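Local coordinates for CheC, inhibitor of MCP methylation / FliN fusion protein (Thermotoga maritima, PDB 4HYN), which probably dephosphorylates the chemotaxis response regulator CheY as a flagellar rotor protein (FliY) of the CheC phosphatase family, at residues 61-66 / 132-137. Numbering follows the deposited sequence.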
# COMPACT_ATOMS: atom_id res chain seq x y z
N VAL A 61 -0.61 7.55 -1.67
CA VAL A 61 -1.48 7.62 -0.51
C VAL A 61 -0.65 7.15 0.66
O VAL A 61 -0.16 6.02 0.67
CB VAL A 61 -2.71 6.69 -0.66
CG1 VAL A 61 -3.74 7.01 0.41
CG2 VAL A 61 -3.33 6.82 -2.04
N SER A 62 -0.46 8.03 1.64
CA SER A 62 0.34 7.68 2.80
C SER A 62 -0.43 7.75 4.11
O SER A 62 -1.34 8.57 4.27
CB SER A 62 1.61 8.53 2.87
OG SER A 62 1.31 9.91 2.80
N VAL A 63 -0.02 6.90 5.04
CA VAL A 63 -0.64 6.83 6.34
C VAL A 63 0.48 6.73 7.39
O VAL A 63 1.53 6.12 7.16
CB VAL A 63 -1.62 5.61 6.37
CG1 VAL A 63 -1.08 4.47 7.21
CG2 VAL A 63 -3.00 6.06 6.80
N GLU A 64 0.29 7.41 8.51
CA GLU A 64 1.28 7.41 9.58
C GLU A 64 0.87 6.43 10.67
O GLU A 64 -0.26 6.47 11.16
CB GLU A 64 1.41 8.81 10.16
CG GLU A 64 2.62 9.02 11.04
CD GLU A 64 3.90 9.16 10.25
OE1 GLU A 64 4.90 8.48 10.60
OE2 GLU A 64 3.90 9.96 9.28
N TYR A 65 1.79 5.54 11.03
CA TYR A 65 1.55 4.54 12.07
C TYR A 65 1.89 5.08 13.46
O TYR A 65 2.93 5.69 13.65
CB TYR A 65 2.36 3.27 11.81
CG TYR A 65 1.75 2.33 10.80
CD1 TYR A 65 2.56 1.61 9.93
CD2 TYR A 65 0.38 2.13 10.73
CE1 TYR A 65 2.02 0.71 9.02
CE2 TYR A 65 -0.18 1.23 9.83
CZ TYR A 65 0.66 0.52 8.97
OH TYR A 65 0.13 -0.36 8.06
N THR A 66 1.01 4.81 14.42
CA THR A 66 1.21 5.25 15.79
C THR A 66 0.93 4.13 16.81
O THR A 66 0.09 3.27 16.57
CB THR A 66 0.36 6.53 16.10
OG1 THR A 66 0.17 6.67 17.51
CG2 THR A 66 -0.98 6.50 15.39
N ILE A 132 -2.53 -1.01 16.57
CA ILE A 132 -1.84 -0.09 15.68
C ILE A 132 -2.84 0.96 15.19
O ILE A 132 -3.91 0.63 14.70
CB ILE A 132 -1.23 -0.83 14.47
CG1 ILE A 132 -0.28 -1.91 14.96
CG2 ILE A 132 -0.47 0.15 13.59
CD1 ILE A 132 0.16 -2.89 13.88
N ASN A 133 -2.50 2.23 15.39
CA ASN A 133 -3.36 3.31 14.95
C ASN A 133 -2.82 3.99 13.68
O ASN A 133 -1.61 4.04 13.46
CB ASN A 133 -3.55 4.33 16.07
CG ASN A 133 -4.34 3.78 17.24
OD1 ASN A 133 -3.97 3.96 18.40
ND2 ASN A 133 -5.45 3.08 16.94
N ILE A 134 -3.73 4.49 12.85
CA ILE A 134 -3.33 5.18 11.63
C ILE A 134 -3.97 6.55 11.49
O ILE A 134 -5.11 6.77 11.92
CB ILE A 134 -3.66 4.37 10.35
CG1 ILE A 134 -5.17 4.12 10.23
CG2 ILE A 134 -2.93 3.05 10.34
CD1 ILE A 134 -5.59 3.55 8.88
N SER A 135 -3.21 7.49 10.94
CA SER A 135 -3.70 8.83 10.69
C SER A 135 -4.58 8.75 9.44
O SER A 135 -4.54 7.75 8.72
CB SER A 135 -2.51 9.78 10.45
OG SER A 135 -1.69 9.33 9.38
N PRO A 136 -5.46 9.74 9.23
CA PRO A 136 -6.29 9.64 8.02
C PRO A 136 -5.39 9.70 6.78
O PRO A 136 -4.46 10.50 6.72
CB PRO A 136 -7.22 10.86 8.14
CG PRO A 136 -6.46 11.82 9.04
CD PRO A 136 -5.86 10.89 10.06
N PRO A 137 -5.62 8.80 5.81
CA PRO A 137 -4.82 8.75 4.58
C PRO A 137 -4.77 10.03 3.76
O PRO A 137 -5.80 10.57 3.35
CB PRO A 137 -5.46 7.59 3.80
CG PRO A 137 -6.86 7.54 4.32
CD PRO A 137 -6.67 7.76 5.79
O HOH W 1 -1.78 10.31 6.95
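T66 and N133 form a hydrogen-bonded antiparallel pair in the sheet of this CheC-like domain, where edge strand 133-143 adds to 57-66: T66 N reaches N133 O at 2.9 Å, and N133 N returns to T66 O at 3.0 Å (N-H...O angle 167°). Next to it, Y65 and I134 form a non-hydrogen-bonded pair, their side chains running alongside one another on one face. From CB of I134, 4.0 Å from V63 CG2, the CG2 branch runs to the edge of the Y65 ring and meets CE2 at 3.3 Å; the other branch ends at CD1, near V63 CG2. With chi1 at 61°, I134 CG1 sits between the backbone N and carbonyl carbon, which lays CG2 against the tyrosine edge. I132 CG2 comes obliquely to Y65 CD2 at 3.6 Å. Replacing Y65 with alanine is likely to strip both isoleucine methyls of their aromatic partner and leave a gap beside them. Beyond I134, S135 N still donates to E64 O (3.1 Å), in the carbonyl plane, but E64 N turns to the side-chain S135 OG (2.9 Å). At the proline end, one water donates to S62 O and P136 O and accepts from S135 OG at 2.6 Å.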